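Local coordinates for protein LP04448p (Drosophila melanogaster, PDB 4QMH) that probably binds tubulin through this TOG domain, one of an array with which the XMAP215-family protein Mini spindles drives microtubule polymerization, at residues E36-L41 against A74-A79; G102-L107 against T153-W158; E133-E138 against D161-L166; R216-Q221 against D228-L233. All coordinates share one frame; numbering follows the deposited sequence.

Contact 1: residues E36-L41 against A74-A79; sequences EGLTKL and AQTTLA
Leu38 of helix 31-48 reaches across to helix 71-88 and sets one methyl, CD1, against two successive threonines. The leucine side chain lies at roughly a right angle to that of Thr77 and slants past that of Thr76, so the same methyl meets a hydroxyl on Thr77 and a methyl on the residue before it. Leu38 CD1 comes to 3.5 Å from Thr77 OG1 and to 3.9 Å from Thr76 CG2. Both are van der Waals contacts. With OG1 opposite the carbonyl carbon (chi1 -56°), Thr77 keeps its hydroxyl beside its own helix, where a hydrogen bond with the backbone O of Ile73 satisfies this buried group. Thr76 pairs its hydroxyl with Lys72 O in the same way, and its CG2 methyl is left to face Leu38. The backbones are closest at Leu38 and Thr77, whose CA atoms are 7.4 Å apart. Around the pair, Leu38 also packs on Ile73 and Ile80 of the facing helix and on Met26 of helix 20-26, while Thr77 touches Leu66 of helix 58-66. Such side-by-side packing of helices, here 31-48 and 71-88, is characteristic of the HEAT-repeat solenoid that forms a TOG domain.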
loop_
_atom_site.group_PDB
_atom_site.type_symbol
_atom_site.label_atom_id
_atom_site.label_comp_id
_atom_site.label_asym_id
_atom_site.label_seq_id
_atom_site.Cartn_x
_atom_site.Cartn_y
_atom_site.Cartn_z
ATOM N N GLU A 36 23.294 9.855 4.181
ATOM C CA GLU A 36 23.531 11.165 4.773
ATOM C C GLU A 36 22.386 12.120 4.460
ATOM O O GLU A 36 21.996 12.930 5.305
ATOM C CB GLU A 36 24.862 11.746 4.303
ATOM C CG GLU A 36 26.080 10.967 4.784
ATOM C CD GLU A 36 26.221 10.971 6.294
ATOM O OE1 GLU A 36 25.739 11.929 6.937
ATOM O OE2 GLU A 36 26.825 10.021 6.835
ATOM N N GLY A 37 21.855 12.031 3.245
ATOM C CA GLY A 37 20.710 12.834 2.861
ATOM C C GLY A 37 19.505 12.497 3.706
ATOM O O GLY A 37 18.808 13.384 4.200
ATOM N N LEU A 38 19.239 11.205 3.866
ATOM C CA LEU A 38 18.117 10.788 4.697
ATOM C C LEU A 38 18.331 11.216 6.146
ATOM O O LEU A 38 17.375 11.558 6.832
ATOM C CB LEU A 38 17.905 9.279 4.606
ATOM C CG LEU A 38 17.552 8.766 3.210
ATOM C CD1 LEU A 38 17.438 7.240 3.230
ATOM C CD2 LEU A 38 16.276 9.398 2.724
ATOM N N THR A 39 19.582 11.220 6.601
ATOM C CA THR A 39 19.869 11.650 7.972
ATOM C C THR A 39 19.467 13.104 8.167
ATOM O O THR A 39 18.860 13.458 9.182
ATOM C CB THR A 39 21.343 11.453 8.343
ATOM O OG1 THR A 39 21.610 10.052 8.445
ATOM C CG2 THR A 39 21.655 12.103 9.690
ATOM N N LYS A 40 19.792 13.940 7.188
ATOM C CA LYS A 40 19.421 15.354 7.246
ATOM C C LYS A 40 17.903 15.510 7.209
ATOM O O LYS A 40 17.342 16.329 7.936
ATOM C CB LYS A 40 20.043 16.135 6.089
ATOM C CG LYS A 40 21.572 16.281 6.168
ATOM C CD LYS A 40 22.082 17.091 4.982
ATOM C CE LYS A 40 23.573 17.351 5.066
ATOM N NZ LYS A 40 24.376 16.127 4.833
ATOM N N LEU A 41 17.254 14.710 6.359
ATOM C CA LEU A 41 15.804 14.743 6.209
ATOM C C LEU A 41 15.097 14.389 7.512
ATOM O O LEU A 41 14.128 15.035 7.903
ATOM C CB LEU A 41 15.365 13.773 5.102
ATOM C CG LEU A 41 13.846 13.716 4.938
ATOM C CD1 LEU A 41 13.282 15.081 4.582
ATOM C CD2 LEU A 41 13.476 12.700 3.894
ATOM N N ALA A 74 16.589 1.440 1.744
ATOM C CA ALA A 74 15.173 1.131 1.597
ATOM C C ALA A 74 14.474 1.021 2.951
ATOM O O ALA A 74 13.346 1.494 3.119
ATOM C CB ALA A 74 14.988 -0.150 0.783
ATOM N N GLN A 75 15.141 0.391 3.913
ATOM C CA GLN A 75 14.592 0.246 5.251
ATOM C C GLN A 75 14.519 1.582 5.984
ATOM O O GLN A 75 13.513 1.901 6.616
ATOM C CB GLN A 75 15.404 -0.770 6.042
ATOM C CG GLN A 75 15.282 -2.164 5.451
ATOM C CD GLN A 75 16.423 -3.068 5.841
ATOM O OE1 GLN A 75 17.192 -2.755 6.752
ATOM N NE2 GLN A 75 16.548 -4.202 5.147
ATOM N N THR A 76 15.584 2.369 5.877
ATOM C CA THR A 76 15.618 3.683 6.502
ATOM C C THR A 76 14.491 4.547 5.950
ATOM O O THR A 76 13.835 5.298 6.692
ATOM C CB THR A 76 16.980 4.374 6.281
ATOM O OG1 THR A 76 18.003 3.608 6.934
ATOM C CG2 THR A 76 16.971 5.791 6.869
ATOM N N THR A 77 14.261 4.441 4.647
ATOM C CA THR A 77 13.227 5.230 3.989
ATOM C C THR A 77 11.829 4.866 4.504
ATOM O O THR A 77 10.983 5.743 4.678
ATOM C CB THR A 77 13.326 5.125 2.444
ATOM O OG1 THR A 77 14.638 5.523 2.022
ATOM C CG2 THR A 77 12.291 5.983 1.762
ATOM N N LEU A 78 11.577 3.584 4.774
ATOM C CA LEU A 78 10.295 3.202 5.363
ATOM C C LEU A 78 10.098 3.902 6.706
ATOM O O LEU A 78 9.025 4.444 6.973
ATOM C CB LEU A 78 10.177 1.684 5.526
ATOM C CG LEU A 78 10.003 0.892 4.229
ATOM C CD1 LEU A 78 10.346 -0.579 4.475
ATOM C CD2 LEU A 78 8.584 1.047 3.651
ATOM N N ALA A 79 11.141 3.895 7.536
ATOM C CA ALA A 79 11.100 4.575 8.829
ATOM C C ALA A 79 10.805 6.056 8.647
ATOM O O ALA A 79 10.001 6.633 9.380
ATOM C CB ALA A 79 12.420 4.380 9.580
#

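Contact 2: residues G102-L107 against T153-W158; sequences GFLHAL and TELWAW
Leu155 turns CG opposite its backbone N (chi1 -168°), which swings its branched end toward Leu104 and Leu107, so that three leucines gather between the 102-107 segment and helix 149-162. The side chains of Leu104 and Leu155 meet at a slant, with Leu104 CD2 3.8 Å from Leu155 CD1 and 4.2 Å from Leu155 CD2, so one methyl rests against both branches of its partner. Leu107 adds a looser touch, its CD1 4.3 Å from the same Leu155 CD1. Its other methyl, CD2, lies 4.1 Å from Glu154 CB. Glu154 thus contributes the aliphatic base of its chain: CG also sits 3.6 Å from the backbone O of Leu107, and the bend at chi2 (-69°) leads the carboxylate away from the leucines to a salt bridge with Arg115. Leu119 of helix 112-129 lies against both Leu107 and Glu154, and Ala143 and Leu144 of helix 139-145 cover Leu155. The backbones come within 6.4 Å at the CA atoms of Leu107 and Glu154. A leucine cluster with the aliphatic base of Glu154 at its edge joins the 102-107 segment to helix 149-162, as in the hydrophobic core of HEAT-repeat solenoids.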
loop_
_atom_site.group_PDB
_atom_site.type_symbol
_atom_site.label_atom_id
_atom_site.label_comp_id
_atom_site.label_asym_id
_atom_site.label_seq_id
_atom_site.Cartn_x
_atom_site.Cartn_y
_atom_site.Cartn_z
ATOM N N GLY A 102 5.501 1.948 -3.480
ATOM C CA GLY A 102 6.754 1.532 -2.867
ATOM C C GLY A 102 6.536 0.712 -1.604
ATOM O O GLY A 102 7.244 -0.256 -1.353
ATOM N N PHE A 103 5.559 1.107 -0.792
ATOM C CA PHE A 103 5.180 0.319 0.374
ATOM C C PHE A 103 4.736 -1.074 -0.053
ATOM O O PHE A 103 5.111 -2.079 0.553
ATOM C CB PHE A 103 4.009 0.961 1.129
ATOM C CG PHE A 103 4.280 2.333 1.665
ATOM C CD1 PHE A 103 5.568 2.820 1.820
ATOM C CD2 PHE A 103 3.211 3.140 2.019
ATOM C CE1 PHE A 103 5.782 4.094 2.322
ATOM C CE2 PHE A 103 3.414 4.420 2.531
ATOM C CZ PHE A 103 4.709 4.899 2.676
ATOM N N LEU A 104 3.918 -1.135 -1.097
ATOM C CA LEU A 104 3.403 -2.418 -1.545
ATOM C C LEU A 104 4.551 -3.287 -2.016
ATOM O O LEU A 104 4.578 -4.493 -1.777
ATOM C CB LEU A 104 2.391 -2.232 -2.677
ATOM C CG LEU A 104 1.023 -1.652 -2.310
ATOM C CD1 LEU A 104 0.218 -1.407 -3.580
ATOM C CD2 LEU A 104 0.283 -2.573 -1.332
ATOM N N HIS A 105 5.498 -2.679 -2.714
ATOM C CA HIS A 105 6.594 -3.451 -3.238
ATOM C C HIS A 105 7.442 -4.048 -2.113
ATOM O O HIS A 105 7.926 -5.176 -2.226
ATOM C CB HIS A 105 7.450 -2.614 -4.176
ATOM C CG HIS A 105 8.415 -3.431 -4.961
ATOM N ND1 HIS A 105 8.024 -4.247 -6.002
ATOM C CD2 HIS A 105 9.750 -3.595 -4.829
ATOM C CE1 HIS A 105 9.088 -4.861 -6.491
ATOM N NE2 HIS A 105 10.145 -4.486 -5.795
ATOM N N ALA A 106 7.594 -3.309 -1.014
ATOM C CA ALA A 106 8.376 -3.802 0.115
ATOM C C ALA A 106 7.672 -4.946 0.845
ATOM O O ALA A 106 8.301 -5.666 1.619
ATOM C CB ALA A 106 8.683 -2.657 1.101
ATOM N N LEU A 107 6.363 -5.092 0.632
ATOM C CA LEU A 107 5.630 -6.231 1.204
ATOM C C LEU A 107 6.128 -7.556 0.662
ATOM O O LEU A 107 5.808 -8.610 1.205
ATOM C CB LEU A 107 4.131 -6.135 0.904
ATOM C CG LEU A 107 3.311 -5.103 1.658
ATOM C CD1 LEU A 107 1.859 -5.187 1.175
ATOM C CD2 LEU A 107 3.380 -5.326 3.159
ATOM N N THR A 153 0.957 -13.062 -0.388
ATOM C CA THR A 153 0.559 -13.488 0.950
ATOM C C THR A 153 0.197 -12.299 1.835
ATOM O O THR A 153 -0.882 -12.262 2.428
ATOM C CB THR A 153 1.661 -14.318 1.618
ATOM O OG1 THR A 153 1.942 -15.460 0.802
ATOM C CG2 THR A 153 1.212 -14.781 3.015
ATOM N N GLU A 154 1.089 -11.312 1.912
ATOM C CA GLU A 154 0.853 -10.152 2.776
ATOM C C GLU A 154 -0.327 -9.331 2.289
ATOM O O GLU A 154 -1.132 -8.860 3.089
ATOM C CB GLU A 154 2.078 -9.240 2.845
ATOM C CG GLU A 154 3.313 -9.857 3.435
ATOM C CD GLU A 154 3.212 -10.132 4.921
ATOM O OE1 GLU A 154 2.357 -9.534 5.604
ATOM O OE2 GLU A 154 4.006 -10.959 5.406
ATOM N N LEU A 155 -0.422 -9.157 0.976
ATOM C CA LEU A 155 -1.416 -8.237 0.427
ATOM C C LEU A 155 -2.834 -8.796 0.514
ATOM O O LEU A 155 -3.771 -8.075 0.867
ATOM C CB LEU A 155 -1.044 -7.833 -1.004
ATOM C CG LEU A 155 -1.829 -6.674 -1.608
ATOM C CD1 LEU A 155 -2.017 -5.522 -0.606
ATOM C CD2 LEU A 155 -1.135 -6.195 -2.876
ATOM N N TRP A 156 -3.011 -10.082 0.225
ATOM C CA TRP A 156 -4.315 -10.688 0.450
ATOM C C TRP A 156 -4.715 -10.684 1.935
ATOM O O TRP A 156 -5.888 -10.527 2.261
ATOM C CB TRP A 156 -4.393 -12.109 -0.127
ATOM C CG TRP A 156 -4.532 -12.139 -1.626
ATOM C CD1 TRP A 156 -3.686 -12.745 -2.514
ATOM C CD2 TRP A 156 -5.573 -11.535 -2.415
ATOM N NE1 TRP A 156 -4.139 -12.565 -3.795
ATOM C CE2 TRP A 156 -5.288 -11.820 -3.767
ATOM C CE3 TRP A 156 -6.712 -10.782 -2.109
ATOM C CZ2 TRP A 156 -6.102 -11.380 -4.817
ATOM C CZ3 TRP A 156 -7.516 -10.344 -3.150
ATOM C CH2 TRP A 156 -7.208 -10.645 -4.491
ATOM N N ALA A 157 -3.752 -10.853 2.837
ATOM C CA ALA A 157 -4.074 -10.826 4.264
ATOM C C ALA A 157 -4.566 -9.440 4.630
ATOM O O ALA A 157 -5.511 -9.284 5.397
ATOM C CB ALA A 157 -2.850 -11.172 5.093
ATOM N N TRP A 158 -3.900 -8.429 4.081
ATOM C CA TRP A 158 -4.240 -7.049 4.394
ATOM C C TRP A 158 -5.613 -6.709 3.842
ATOM O O TRP A 158 -6.426 -6.104 4.530
ATOM C CB TRP A 158 -3.174 -6.105 3.842
ATOM C CG TRP A 158 -3.421 -4.641 4.122
ATOM C CD1 TRP A 158 -3.134 -3.965 5.270
ATOM C CD2 TRP A 158 -3.960 -3.678 3.209
ATOM N NE1 TRP A 158 -3.477 -2.626 5.137
ATOM C CE2 TRP A 158 -3.993 -2.431 3.881
ATOM C CE3 TRP A 158 -4.432 -3.752 1.892
ATOM C CZ2 TRP A 158 -4.473 -1.272 3.276
ATOM C CZ3 TRP A 158 -4.915 -2.598 1.296
ATOM C CH2 TRP A 158 -4.929 -1.374 1.990
#

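Contact 3: residues E133-E138 against D161-L166; sequences EFFESE and DKLPGL
Phe135, from the loop joining helix 112-129 to helix 139-145, puts its ring against two leucines just beyond helix 149-162, within the alpha-solenoid of HEAT-like repeats that makes up the TOG domain. Along 161-166, the chain leaves the helix through a 3-10 turn at 163-165. Just before that turn, Lys162 NZ makes a weak hydrogen bond with Tyr131 OH. Leu163 follows as the first to touch the ring: its CD2 is 3.8 Å from both Phe135 CE1 and Phe135 CZ, a methyl that approaches the ring obliquely, neither squarely over it nor in line with its rim. The carbonyl O of Leu163 accepts a hydrogen bond from His208 NE2. The turn through Pro164 and Gly165 is held by the backbone bonds Gly165 N to Lys162 O (3.1 Å) and Leu166 N to Leu163 O (3.2 Å). It brings Leu166 back to the same ring, its side chain pointing against that of Phe135. Ile176 and Met179 of helix 173-186 and Val171 also pack on the phenylalanine. A sulfate ion, probably from the crystallisation liquor, lies about 4 Å from the side chain of Leu166. Between the two leucines the ring tip is shared: Leu166 CD1 lies 3.6 Å from Phe135 CE2 and 4.1 Å from Phe135 CZ.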
loop_
_atom_site.group_PDB
_atom_site.type_symbol
_atom_site.label_atom_id
_atom_site.label_comp_id
_atom_site.label_asym_id
_atom_site.label_seq_id
_atom_site.Cartn_x
_atom_site.Cartn_y
_atom_site.Cartn_z
ATOM N N GLU A 133 -7.563 6.557 -0.516
ATOM C CA GLU A 133 -6.555 6.799 -1.544
ATOM C C GLU A 133 -5.785 5.562 -1.972
ATOM O O GLU A 133 -5.125 5.594 -3.018
ATOM C CB GLU A 133 -5.571 7.896 -1.121
ATOM C CG GLU A 133 -6.137 9.297 -1.229
ATOM C CD GLU A 133 -7.145 9.572 -0.142
ATOM O OE1 GLU A 133 -7.103 8.879 0.898
ATOM O OE2 GLU A 133 -7.972 10.482 -0.317
ATOM N N PHE A 134 -5.857 4.478 -1.196
ATOM C CA PHE A 134 -5.168 3.230 -1.572
ATOM C C PHE A 134 -5.899 2.504 -2.697
ATOM O O PHE A 134 -5.315 1.681 -3.410
ATOM C CB PHE A 134 -5.075 2.261 -0.388
ATOM C CG PHE A 134 -4.203 2.740 0.744
ATOM C CD1 PHE A 134 -3.081 3.508 0.504
ATOM C CD2 PHE A 134 -4.511 2.398 2.050
ATOM C CE1 PHE A 134 -2.286 3.938 1.559
ATOM C CE2 PHE A 134 -3.718 2.818 3.112
ATOM C CZ PHE A 134 -2.610 3.591 2.863
ATOM N N PHE A 135 -7.195 2.772 -2.819
ATOM C CA PHE A 135 -8.066 2.035 -3.735
ATOM C C PHE A 135 -8.343 2.840 -4.999
ATOM O O PHE A 135 -9.489 3.113 -5.355
ATOM C CB PHE A 135 -9.348 1.616 -3.003
ATOM C CG PHE A 135 -9.087 0.654 -1.886
ATOM C CD1 PHE A 135 -8.927 -0.698 -2.151
ATOM C CD2 PHE A 135 -8.951 1.096 -0.580
ATOM C CE1 PHE A 135 -8.663 -1.604 -1.117
ATOM C CE2 PHE A 135 -8.669 0.204 0.451
ATOM C CZ PHE A 135 -8.530 -1.155 0.177
ATOM N N GLU A 136 -7.252 3.199 -5.667
ATOM C CA GLU A 136 -7.271 4.015 -6.864
ATOM C C GLU A 136 -6.147 3.584 -7.789
ATOM O O GLU A 136 -5.100 3.109 -7.338
ATOM C CB GLU A 136 -7.084 5.495 -6.514
ATOM C CG GLU A 136 -8.183 6.050 -5.613
ATOM C CD GLU A 136 -8.370 7.556 -5.770
ATOM O OE1 GLU A 136 -7.717 8.144 -6.648
ATOM O OE2 GLU A 136 -9.173 8.145 -5.019
ATOM N N SER A 137 -6.386 3.748 -9.085
ATOM C CA SER A 137 -5.357 3.626 -10.110
ATOM C C SER A 137 -4.722 2.250 -10.219
ATOM O O SER A 137 -3.640 2.111 -10.783
ATOM C CB SER A 137 -4.287 4.698 -9.899
ATOM O OG SER A 137 -4.875 5.985 -9.951
ATOM N N GLU A 138 -5.419 1.247 -9.690
ATOM C CA GLU A 138 -4.983 -0.147 -9.746
ATOM C C GLU A 138 -3.621 -0.386 -9.112
ATOM O O GLU A 138 -2.891 -1.271 -9.530
ATOM C CB GLU A 138 -5.016 -0.686 -11.181
ATOM C CG GLU A 138 -6.445 -0.712 -11.754
ATOM C CD GLU A 138 -6.554 -1.347 -13.144
ATOM O OE1 GLU A 138 -5.582 -1.968 -13.624
ATOM O OE2 GLU A 138 -7.632 -1.225 -13.767
ATOM N N ASP A 161 -8.252 -8.366 5.896
ATOM C CA ASP A 161 -8.340 -7.728 7.198
ATOM C C ASP A 161 -9.072 -6.387 7.116
ATOM O O ASP A 161 -9.887 -6.076 7.976
ATOM C CB ASP A 161 -6.931 -7.544 7.775
ATOM C CG ASP A 161 -6.937 -6.931 9.165
ATOM O OD1 ASP A 161 -7.764 -7.353 9.999
ATOM O OD2 ASP A 161 -6.111 -6.026 9.421
ATOM N N LYS A 162 -8.796 -5.608 6.072
ATOM C CA LYS A 162 -9.249 -4.219 6.028
ATOM C C LYS A 162 -10.569 -3.991 5.291
ATOM O O LYS A 162 -11.392 -3.177 5.734
ATOM C CB LYS A 162 -8.161 -3.323 5.419
ATOM C CG LYS A 162 -6.874 -3.268 6.223
ATOM C CD LYS A 162 -7.079 -2.599 7.571
ATOM C CE LYS A 162 -5.776 -2.527 8.352
ATOM N NZ LYS A 162 -5.981 -1.937 9.707
ATOM N N LEU A 163 -10.785 -4.686 4.175
ATOM C CA LEU A 163 -11.996 -4.431 3.379
ATOM C C LEU A 163 -13.314 -4.589 4.151
ATOM O O LEU A 163 -14.233 -3.795 3.960
ATOM C CB LEU A 163 -12.034 -5.296 2.120
ATOM C CG LEU A 163 -11.094 -4.879 0.995
ATOM C CD1 LEU A 163 -11.129 -5.926 -0.119
ATOM C CD2 LEU A 163 -11.485 -3.507 0.467
ATOM N N PRO A 164 -13.427 -5.618 5.002
ATOM C CA PRO A 164 -14.732 -5.753 5.664
ATOM C C PRO A 164 -15.078 -4.572 6.588
ATOM O O PRO A 164 -16.261 -4.336 6.856
ATOM C CB PRO A 164 -14.587 -7.057 6.463
ATOM C CG PRO A 164 -13.553 -7.844 5.705
ATOM C CD PRO A 164 -12.567 -6.794 5.228
ATOM N N GLY A 165 -14.072 -3.827 7.044
ATOM C CA GLY A 165 -14.310 -2.736 7.976
ATOM C C GLY A 165 -14.344 -1.352 7.353
ATOM O O GLY A 165 -14.492 -0.348 8.054
ATOM N N LEU A 166 -14.200 -1.299 6.035
ATOM C CA LEU A 166 -14.227 -0.035 5.306
ATOM C C LEU A 166 -15.619 0.198 4.741
ATOM O O LEU A 166 -16.194 -0.688 4.108
ATOM C CB LEU A 166 -13.196 -0.048 4.167
ATOM C CG LEU A 166 -11.720 0.002 4.574
ATOM C CD1 LEU A 166 -10.800 -0.111 3.368
ATOM C CD2 LEU A 166 -11.420 1.271 5.367
#

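Contact 4: residues R216-Q221 against D228-L233; sequences RALDKQ and DILAAL
Leu218 leaves helix 211-221 with its CB directed at helix 226-236, where Ile229, Leu230 and Leu233 receive it. From CB the chain turns to place CG opposite the backbone N (chi1 174°), and at CG it forks toward different residues. Branch CD1 goes to Ile229: it is 3.7 Å from Ile229 CG2 and 3.9 Å from both Ile229 CB and Ile229 CD1, so the isoleucine wraps one methyl with three of its carbons. The two helices form an antiparallel pair, their segment axes at 172° and 10.9 Å apart at closest approach, of the kind that HEAT-type solenoids are built from; here it is the last helix pair of the TOG domain, joined by a short turn. Branch CD2 takes the other direction. It lies 4.0 Å from Leu230 CB, where the two side chains stand at about a right angle and only the base of Leu230 takes part. One helical turn further on, Leu233 CD1 is 4.3 Å from the same Leu218 CD2. Tyr184 of helix 173-186 covers the pair from the neighbouring part of the solenoid, touching Leu218, Ile229 and Leu233. Pro223, in the turn between the helices, packs on both Leu218 and Ile229.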
loop_
_atom_site.group_PDB
_atom_site.type_symbol
_atom_site.label_atom_id
_atom_site.label_comp_id
_atom_site.label_asym_id
_atom_site.label_seq_id
_atom_site.Cartn_x
_atom_site.Cartn_y
_atom_site.Cartn_z
ATOM N N ARG A 216 -20.994 -12.588 -12.176
ATOM C CA ARG A 216 -20.945 -12.106 -13.557
ATOM C C ARG A 216 -19.514 -12.067 -14.067
ATOM O O ARG A 216 -19.233 -12.434 -15.214
ATOM C CB ARG A 216 -21.566 -10.710 -13.682
ATOM C CG ARG A 216 -23.079 -10.699 -13.649
ATOM C CD ARG A 216 -23.640 -9.380 -14.164
ATOM N NE ARG A 216 -23.307 -8.247 -13.303
ATOM C CZ ARG A 216 -24.021 -7.879 -12.243
ATOM N NH1 ARG A 216 -25.107 -8.560 -11.903
ATOM N NH2 ARG A 216 -23.649 -6.831 -11.520
ATOM N N ALA A 217 -18.611 -11.611 -13.206
ATOM C CA ALA A 217 -17.194 -11.555 -13.540
ATOM C C ALA A 217 -16.655 -12.958 -13.799
ATOM O O ALA A 217 -15.842 -13.165 -14.699
ATOM C CB ALA A 217 -16.413 -10.868 -12.420
ATOM N N LEU A 218 -17.108 -13.927 -13.009
ATOM C CA LEU A 218 -16.676 -15.301 -13.193
ATOM C C LEU A 218 -17.112 -15.822 -14.564
ATOM O O LEU A 218 -16.338 -16.456 -15.277
ATOM C CB LEU A 218 -17.242 -16.188 -12.085
ATOM C CG LEU A 218 -16.982 -17.689 -12.216
ATOM C CD1 LEU A 218 -15.495 -18.000 -12.233
ATOM C CD2 LEU A 218 -17.670 -18.431 -11.071
ATOM N N ASP A 219 -18.355 -15.546 -14.934
ATOM C CA ASP A 219 -18.872 -15.999 -16.219
ATOM C C ASP A 219 -18.156 -15.331 -17.393
ATOM O O ASP A 219 -17.845 -15.983 -18.386
ATOM C CB ASP A 219 -20.375 -15.732 -16.313
ATOM C CG ASP A 219 -21.185 -16.643 -15.417
ATOM O OD1 ASP A 219 -20.704 -17.753 -15.101
ATOM O OD2 ASP A 219 -22.307 -16.251 -15.033
ATOM N N LYS A 220 -17.909 -14.032 -17.282
ATOM C CA LYS A 220 -17.295 -13.288 -18.376
ATOM C C LYS A 220 -15.826 -13.628 -18.570
ATOM O O LYS A 220 -15.367 -13.796 -19.708
ATOM C CB LYS A 220 -17.456 -11.781 -18.186
ATOM C CG LYS A 220 -16.627 -10.971 -19.172
ATOM C CD LYS A 220 -17.294 -9.659 -19.560
ATOM C CE LYS A 220 -17.290 -8.654 -18.423
ATOM N NZ LYS A 220 -17.793 -7.311 -18.859
ATOM N N GLN A 221 -15.091 -13.741 -17.465
ATOM C CA GLN A 221 -13.650 -13.924 -17.530
ATOM C C GLN A 221 -13.260 -15.380 -17.797
ATOM O O GLN A 221 -12.150 -15.666 -18.262
ATOM C CB GLN A 221 -12.998 -13.386 -16.247
ATOM C CG GLN A 221 -13.231 -11.877 -16.070
ATOM C CD GLN A 221 -12.835 -11.348 -14.704
ATOM O OE1 GLN A 221 -12.174 -12.033 -13.925
ATOM N NE2 GLN A 221 -13.241 -10.117 -14.410
ATOM N N ASP A 228 -14.383 -24.353 -8.416
ATOM C CA ASP A 228 -13.792 -23.941 -7.152
ATOM C C ASP A 228 -14.002 -22.460 -6.854
ATOM O O ASP A 228 -14.218 -22.084 -5.703
ATOM C CB ASP A 228 -12.315 -24.313 -7.121
ATOM C CG ASP A 228 -12.106 -25.808 -7.276
ATOM O OD1 ASP A 228 -12.525 -26.554 -6.367
ATOM O OD2 ASP A 228 -11.552 -26.237 -8.309
ATOM N N ILE A 229 -13.953 -21.621 -7.885
ATOM C CA ILE A 229 -14.210 -20.196 -7.693
ATOM C C ILE A 229 -15.662 -19.986 -7.266
ATOM O O ILE A 229 -15.946 -19.252 -6.312
ATOM C CB ILE A 229 -13.879 -19.383 -8.963
ATOM C CG1 ILE A 229 -12.386 -19.519 -9.293
ATOM C CG2 ILE A 229 -14.252 -17.916 -8.778
ATOM C CD1 ILE A 229 -12.043 -19.150 -10.720
ATOM N N LEU A 230 -16.582 -20.657 -7.950
ATOM C CA LEU A 230 -17.992 -20.540 -7.600
ATOM C C LEU A 230 -18.227 -21.056 -6.179
ATOM O O LEU A 230 -18.980 -20.453 -5.407
ATOM C CB LEU A 230 -18.877 -21.277 -8.601
ATOM C CG LEU A 230 -20.372 -21.210 -8.281
ATOM C CD1 LEU A 230 -20.852 -19.763 -8.218
ATOM C CD2 LEU A 230 -21.146 -22.010 -9.304
ATOM N N ALA A 231 -17.563 -22.148 -5.826
ATOM C CA ALA A 231 -17.685 -22.683 -4.471
ATOM C C ALA A 231 -17.283 -21.641 -3.436
ATOM O O ALA A 231 -17.950 -21.489 -2.414
ATOM C CB ALA A 231 -16.846 -23.953 -4.312
ATOM N N ALA A 232 -16.192 -20.924 -3.704
ATOM C CA ALA A 232 -15.725 -19.857 -2.816
ATOM C C ALA A 232 -16.742 -18.722 -2.706
ATOM O O ALA A 232 -16.993 -18.202 -1.620
ATOM C CB ALA A 232 -14.383 -19.321 -3.293
ATOM N N LEU A 233 -17.335 -18.333 -3.828
ATOM C CA LEU A 233 -18.343 -17.281 -3.800
ATOM C C LEU A 233 -19.535 -17.748 -2.978
ATOM O O LEU A 233 -20.087 -16.985 -2.183
ATOM C CB LEU A 233 -18.779 -16.884 -5.215
ATOM C CG LEU A 233 -17.707 -16.382 -6.186
ATOM C CD1 LEU A 233 -18.357 -16.018 -7.522
ATOM C CD2 LEU A 233 -16.982 -15.194 -5.610
#

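Overall arrangement
Contact 1 packs helix on helix, contact 2 the 102-107 segment on helix 149-162, contact 3 a loop on the chain just past that helix, and contact 4 two helices of the terminal hairpin. Contacts 2 and 3 are central, about 7 and about 9 Å from the chain's centre to theirs; contacts 1 and 4 lie outward, about 19 and about 26 Å, on opposite sides. Trp158 CH2, 3.8 Å from Phe134 CD2, links contacts 2 and 3; Leu78 and Phe103 link 1 and 2. All are mainly buried, without hydrogen bonds across: contact 1 mixes leucine with threonines, contact 2 borders on a glutamate, contact 3 sets an aromatic ring against leucine methyls, contact 4 is purely aliphatic.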